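Local coordinates for BH0493 protein (Bacillus halodurans C-125, PDB 2QEE) that probably acts as a zinc-binding, metal-dependent hydrolase of the amidohydrolase superfamily, its physiological substrate not established, at residues Thr29-Leu41 against Glu153-Phe167. Sequence-based numbering, arbitrary orientation.
With ZN (zinc ion), chain T.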
loop_
_atom_site.group_PDB
_atom_site.type_symbol
_atom_site.label_atom_id
_atom_site.label_comp_id
_atom_site.label_asym_id
_atom_site.label_seq_id
_atom_site.Cartn_x
_atom_site.Cartn_y
_atom_site.Cartn_z
ATOM N N THR C 29 -4.485 -24.294 9.670
ATOM C CA THR C 29 -4.031 -24.100 11.037
ATOM C C THR C 29 -2.837 -25.024 11.252
ATOM O O THR C 29 -2.599 -25.880 10.434
ATOM C CB THR C 29 -5.083 -24.465 12.118
ATOM O OG1 THR C 29 -5.181 -25.913 12.256
ATOM C CG2 THR C 29 -6.500 -23.904 11.787
ATOM N N HIS C 30 -2.234 -24.887 12.422
ATOM C CA HIS C 30 -1.158 -25.792 12.873
ATOM C C HIS C 30 -1.650 -26.515 14.114
ATOM O O HIS C 30 -0.890 -26.744 15.032
ATOM C CB HIS C 30 0.067 -24.958 13.164
ATOM C CG HIS C 30 0.729 -24.508 11.917
ATOM N ND1 HIS C 30 1.612 -25.302 11.218
ATOM C CD2 HIS C 30 0.540 -23.398 11.172
ATOM C CE1 HIS C 30 1.979 -24.675 10.114
ATOM N NE2 HIS C 30 1.333 -23.525 10.060
ATOM N N LEU C 31 -2.955 -26.772 14.183
ATOM C CA LEU C 31 -3.513 -27.502 15.319
ATOM C C LEU C 31 -3.650 -29.010 14.934
ATOM O O LEU C 31 -3.609 -29.363 13.769
ATOM C CB LEU C 31 -4.904 -26.967 15.679
ATOM C CG LEU C 31 -4.853 -25.472 16.046
ATOM C CD1 LEU C 31 -6.316 -25.032 16.319
ATOM C CD2 LEU C 31 -4.017 -25.279 17.274
ATOM N N PHE C 32 -3.827 -29.877 15.943
ATOM C CA PHE C 32 -4.063 -31.306 15.632
ATOM C C PHE C 32 -5.250 -31.878 16.430
ATOM O O PHE C 32 -5.548 -31.379 17.500
ATOM C CB PHE C 32 -2.803 -32.135 15.993
ATOM C CG PHE C 32 -1.579 -31.746 15.207
ATOM C CD1 PHE C 32 -1.317 -32.318 13.971
ATOM C CD2 PHE C 32 -0.699 -30.773 15.714
ATOM C CE1 PHE C 32 -0.167 -31.942 13.215
ATOM C CE2 PHE C 32 0.458 -30.370 14.957
ATOM C CZ PHE C 32 0.711 -30.952 13.716
ATOM N N SER C 33 -5.903 -32.908 15.894
ATOM C CA SER C 33 -6.944 -33.632 16.631
ATOM C C SER C 33 -6.294 -34.039 17.947
ATOM O O SER C 33 -5.143 -34.440 17.954
ATOM C CB SER C 33 -7.327 -34.902 15.866
ATOM O OG SER C 33 -8.505 -35.504 16.368
ATOM N N PRO C 34 -7.018 -33.888 19.056
ATOM C CA PRO C 34 -6.482 -34.081 20.383
ATOM C C PRO C 34 -5.992 -35.517 20.590
ATOM O O PRO C 34 -5.096 -35.696 21.382
ATOM C CB PRO C 34 -7.657 -33.715 21.315
ATOM C CG PRO C 34 -8.878 -33.789 20.469
ATOM C CD PRO C 34 -8.435 -33.455 19.074
ATOM N N ASN C 35 -6.548 -36.483 19.856
ATOM C CA ASN C 35 -6.040 -37.878 19.913
ATOM C C ASN C 35 -4.612 -38.031 19.389
ATOM O O ASN C 35 -3.932 -39.027 19.686
ATOM C CB ASN C 35 -7.001 -38.896 19.255
ATOM C CG ASN C 35 -7.103 -38.739 17.765
ATOM O OD1 ASN C 35 -7.088 -37.620 17.267
ATOM N ND2 ASN C 35 -7.238 -39.857 17.034
ATOM N N PHE C 36 -4.108 -37.039 18.649
ATOM C CA PHE C 36 -2.692 -37.080 18.240
ATOM C C PHE C 36 -1.749 -36.737 19.385
ATOM O O PHE C 36 -0.532 -36.756 19.222
ATOM C CB PHE C 36 -2.435 -36.150 17.042
ATOM C CG PHE C 36 -2.834 -36.741 15.726
ATOM C CD1 PHE C 36 -4.125 -37.250 15.513
ATOM C CD2 PHE C 36 -1.905 -36.824 14.687
ATOM C CE1 PHE C 36 -4.504 -37.794 14.282
ATOM C CE2 PHE C 36 -2.271 -37.369 13.438
ATOM C CZ PHE C 36 -3.589 -37.856 13.242
ATOM N N GLY C 37 -2.310 -36.364 20.515
ATOM C CA GLY C 37 -1.509 -36.089 21.738
ATOM C C GLY C 37 -0.803 -34.747 21.895
ATOM O O GLY C 37 -1.351 -33.704 21.541
ATOM N N GLU C 38 0.405 -34.783 22.464
ATOM C CA GLU C 38 1.167 -33.599 22.877
ATOM C C GLU C 38 1.473 -32.567 21.781
ATOM O O GLU C 38 1.768 -31.411 22.122
ATOM C CB GLU C 38 2.502 -33.998 23.545
ATOM C CG GLU C 38 2.373 -34.766 24.878
ATOM C CD GLU C 38 1.760 -33.958 26.027
ATOM O OE1 GLU C 38 1.963 -34.349 27.202
ATOM O OE2 GLU C 38 1.079 -32.935 25.772
ATOM N N ILE C 39 1.455 -32.979 20.527
ATOM C CA ILE C 39 1.701 -32.026 19.424
ATOM C C ILE C 39 0.573 -30.991 19.300
ATOM O O ILE C 39 0.787 -29.941 18.695
ATOM C CB ILE C 39 1.895 -32.651 18.007
ATOM C CG1 ILE C 39 0.846 -33.701 17.695
ATOM C CG2 ILE C 39 3.289 -33.220 17.858
ATOM C CD1 ILE C 39 0.913 -34.118 16.215
ATOM N N LEU C 40 -0.608 -31.290 19.833
ATOM C CA LEU C 40 -1.633 -30.239 20.043
ATOM C C LEU C 40 -1.221 -29.351 21.202
ATOM O O LEU C 40 -1.292 -29.761 22.397
ATOM C CB LEU C 40 -3.035 -30.856 20.289
ATOM C CG LEU C 40 -4.136 -29.820 20.590
ATOM C CD1 LEU C 40 -4.453 -28.983 19.339
ATOM C CD2 LEU C 40 -5.441 -30.505 21.024
ATOM N N LEU C 41 -0.816 -28.105 20.869
ATOM C CA LEU C 41 -0.367 -27.144 21.879
ATOM C C LEU C 41 -1.544 -26.360 22.407
ATOM O O LEU C 41 -2.379 -25.897 21.616
ATOM C CB LEU C 41 0.660 -26.145 21.289
ATOM C CG LEU C 41 1.904 -26.825 20.678
ATOM C CD1 LEU C 41 2.860 -25.766 20.153
ATOM C CD2 LEU C 41 2.651 -27.737 21.739
ATOM N N GLU C 153 4.827 -36.686 14.225
ATOM C CA GLU C 153 3.496 -36.738 13.649
ATOM C C GLU C 153 3.314 -38.036 12.884
ATOM O O GLU C 153 2.248 -38.644 12.915
ATOM C CB GLU C 153 3.278 -35.570 12.679
ATOM C CG GLU C 153 3.344 -34.163 13.256
ATOM C CD GLU C 153 3.102 -33.131 12.158
ATOM O OE1 GLU C 153 3.791 -32.048 12.198
ATOM O OE2 GLU C 153 2.248 -33.453 11.252
ATOM N N ARG C 154 4.346 -38.422 12.136
ATOM C CA ARG C 154 4.286 -39.588 11.262
ATOM C C ARG C 154 3.793 -40.843 12.043
ATOM O O ARG C 154 2.984 -41.622 11.532
ATOM C CB ARG C 154 5.647 -39.824 10.562
ATOM C CG ARG C 154 5.538 -40.795 9.366
ATOM C CD ARG C 154 6.813 -40.899 8.489
ATOM N NE ARG C 154 7.949 -41.346 9.268
ATOM C CZ ARG C 154 8.782 -40.519 9.883
ATOM N NH1 ARG C 154 8.586 -39.206 9.795
ATOM N NH2 ARG C 154 9.819 -40.994 10.573
ATOM N N ILE C 155 4.206 -40.948 13.297
ATOM C CA ILE C 155 3.887 -42.113 14.171
ATOM C C ILE C 155 2.383 -42.404 14.297
ATOM O O ILE C 155 1.920 -43.545 14.034
ATOM C CB ILE C 155 4.522 -41.947 15.576
ATOM C CG1 ILE C 155 6.058 -42.033 15.456
ATOM C CG2 ILE C 155 4.055 -43.060 16.495
ATOM C CD1 ILE C 155 6.854 -41.987 16.789
ATOM N N SER C 156 1.631 -41.373 14.683
ATOM C CA SER C 156 0.189 -41.502 14.844
ATOM C C SER C 156 -0.446 -42.012 13.546
ATOM O O SER C 156 -1.320 -42.887 13.568
ATOM C CB SER C 156 -0.423 -40.166 15.284
ATOM O OG SER C 156 0.137 -39.721 16.513
ATOM N N TRP C 157 -0.007 -41.467 12.407
ATOM C CA TRP C 157 -0.527 -41.872 11.127
ATOM C C TRP C 157 -0.228 -43.340 10.891
ATOM O O TRP C 157 -1.097 -44.103 10.497
ATOM C CB TRP C 157 0.083 -41.053 10.002
ATOM C CG TRP C 157 -0.486 -39.615 10.019
ATOM C CD1 TRP C 157 0.177 -38.463 10.365
ATOM C CD2 TRP C 157 -1.836 -39.227 9.704
ATOM N NE1 TRP C 157 -0.682 -37.364 10.266
ATOM C CE2 TRP C 157 -1.917 -37.810 9.855
ATOM C CE3 TRP C 157 -2.975 -39.929 9.286
ATOM C CZ2 TRP C 157 -3.126 -37.101 9.642
ATOM C CZ3 TRP C 157 -4.170 -39.223 9.061
ATOM C CH2 TRP C 157 -4.218 -37.807 9.235
ATOM N N LEU C 158 1.031 -43.683 11.101
ATOM C CA LEU C 158 1.468 -45.072 10.894
ATOM C C LEU C 158 0.817 -46.022 11.889
ATOM O O LEU C 158 0.622 -47.192 11.557
ATOM C CB LEU C 158 2.998 -45.166 10.868
ATOM C CG LEU C 158 3.675 -44.556 9.606
ATOM C CD1 LEU C 158 5.193 -44.636 9.670
ATOM C CD2 LEU C 158 3.172 -45.081 8.224
ATOM N N GLU C 159 0.484 -45.537 13.080
ATOM C CA GLU C 159 -0.269 -46.322 14.077
ATOM C C GLU C 159 -1.739 -46.451 13.743
ATOM O O GLU C 159 -2.473 -47.116 14.486
ATOM C CB GLU C 159 -0.136 -45.752 15.485
ATOM C CG GLU C 159 1.220 -45.902 16.092
ATOM C CD GLU C 159 1.313 -45.273 17.459
ATOM O OE1 GLU C 159 2.275 -45.601 18.197
ATOM O OE2 GLU C 159 0.436 -44.443 17.811
ATOM N N GLY C 160 -2.189 -45.844 12.638
ATOM C CA GLY C 160 -3.570 -46.015 12.222
ATOM C C GLY C 160 -4.542 -45.001 12.819
ATOM O O GLY C 160 -5.747 -45.078 12.541
ATOM N N LYS C 161 -4.032 -44.069 13.635
ATOM C CA LYS C 161 -4.843 -42.993 14.199
ATOM C C LYS C 161 -5.515 -42.192 13.085
ATOM O O LYS C 161 -4.951 -41.982 12.006
ATOM C CB LYS C 161 -4.025 -42.047 15.059
ATOM C CG LYS C 161 -3.590 -42.644 16.339
ATOM C CD LYS C 161 -3.513 -41.601 17.394
ATOM C CE LYS C 161 -3.012 -42.231 18.677
ATOM N NZ LYS C 161 -2.289 -41.224 19.492
ATOM N N GLN C 162 -6.754 -41.821 13.344
ATOM C CA GLN C 162 -7.475 -40.926 12.461
ATOM C C GLN C 162 -7.877 -39.754 13.317
ATOM O O GLN C 162 -8.233 -39.922 14.495
ATOM C CB GLN C 162 -8.748 -41.588 11.947
ATOM C CG GLN C 162 -8.514 -42.590 10.844
ATOM C CD GLN C 162 -7.642 -42.005 9.763
ATOM O OE1 GLN C 162 -8.041 -41.074 9.048
ATOM N NE2 GLN C 162 -6.424 -42.531 9.639
ATOM N N PRO C 163 -7.921 -38.571 12.702
ATOM C CA PRO C 163 -8.407 -37.395 13.441
ATOM C C PRO C 163 -9.920 -37.524 13.688
ATOM O O PRO C 163 -10.604 -38.209 12.914
ATOM C CB PRO C 163 -8.162 -36.245 12.454
ATOM C CG PRO C 163 -8.218 -36.892 11.084
ATOM C CD PRO C 163 -7.649 -38.291 11.278
ATOM N N ASP C 164 -10.452 -36.858 14.707
ATOM C CA ASP C 164 -11.923 -36.802 14.776
ATOM C C ASP C 164 -12.513 -35.978 13.639
ATOM O O ASP C 164 -11.750 -35.347 12.889
ATOM C CB ASP C 164 -12.468 -36.478 16.154
ATOM C CG ASP C 164 -12.400 -35.033 16.508
ATOM O OD1 ASP C 164 -13.047 -34.175 15.862
ATOM O OD2 ASP C 164 -11.739 -34.789 17.512
ATOM N N SER C 165 -13.842 -36.031 13.495
ATOM C CA SER C 165 -14.537 -35.642 12.277
ATOM C C SER C 165 -14.415 -34.127 12.077
ATOM O O SER C 165 -14.676 -33.631 10.983
ATOM C CB SER C 165 -16.036 -35.984 12.407
ATOM O OG SER C 165 -16.541 -35.450 13.618
ATOM N N ARG C 166 -14.045 -33.443 13.146
ATOM C CA ARG C 166 -13.928 -31.932 13.151
ATOM C C ARG C 166 -12.598 -31.460 12.570
ATOM O O ARG C 166 -12.443 -30.272 12.236
ATOM C CB ARG C 166 -14.052 -31.380 14.552
ATOM C CG ARG C 166 -15.395 -31.641 15.206
ATOM C CD ARG C 166 -15.391 -31.273 16.683
ATOM N NE ARG C 166 -14.403 -32.025 17.428
ATOM C CZ ARG C 166 -14.202 -31.911 18.741
ATOM N NH1 ARG C 166 -14.919 -31.063 19.483
ATOM N NH2 ARG C 166 -13.265 -32.657 19.306
ATOM N N PHE C 167 -11.657 -32.401 12.421
ATOM C CA PHE C 167 -10.267 -32.098 12.008
ATOM C C PHE C 167 -9.974 -32.754 10.693
ATOM O O PHE C 167 -10.252 -33.957 10.471
ATOM C CB PHE C 167 -9.249 -32.559 13.067
ATOM C CG PHE C 167 -9.293 -31.771 14.328
ATOM C CD1 PHE C 167 -8.320 -30.773 14.559
ATOM C CD2 PHE C 167 -10.264 -32.004 15.289
ATOM C CE1 PHE C 167 -8.326 -30.007 15.705
ATOM C CE2 PHE C 167 -10.297 -31.269 16.481
ATOM C CZ PHE C 167 -9.355 -30.220 16.691
HETATM ZN ZN ZN T . 0.719 -21.834 8.680
HETATM O O HOH W 1 -9.672 -36.832 19.018
HETATM O O HOH W 2 1.214 -37.287 16.871
HETATM O O HOH W 3 2.051 -21.011 7.794
#
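Ser33 and Pro163 bring the two backbones together, their CA atoms 5.1 Å apart, where the metal-bearing loop of what is consistent with an amidohydrolase fold meets the end of a helix and the chain leading into the next strand. Strands 24-26, 139-143 and 167-168 lie parallel in one sheet. The loop after the first carries the His-x-His zinc motif, His28 and His30 binding zinc together with Asp357, and then makes a short 3-10 turn at 34-36; across from it, helix 151-158 ends in a Schellman motif at Gly160. The junction is a worked example of irregular segments joined by side-chain-to-backbone hydrogen bonds. Ser33 OG, swung away from its own backbone N (chi1 -168°) and so carried to the Asp164 amide, accepts from Asp164 N at 2.9 Å and donates to Asn35 OD1. Asn35 ND2 reaches Gln162 O at 2.7 Å from above the carbonyl plane; bonded at both ends, the amide is fixed in rotation. Lys161 NZ donates to Asn35 O at 2.8 Å. Next to these bonds, Phe36 turns the edge bearing CE2 and CZ against the indole face of Trp157, a T-shaped stack with planes at 70°, while Ser156 CB lies over one Phe36 face. Phe32 CE1 makes van der Waals contact with Glu153 OE2 at 3.5 Å, an oxygen that also accepts from Asp147 N. At the Asp164 turn, Arg166 grips the carboxylate side-on through NE and NH2, and Phe167 lays one ring face against Ser33, a CH-pi contact with CA 3.7 Å from the ring centroid and 9° off its normal.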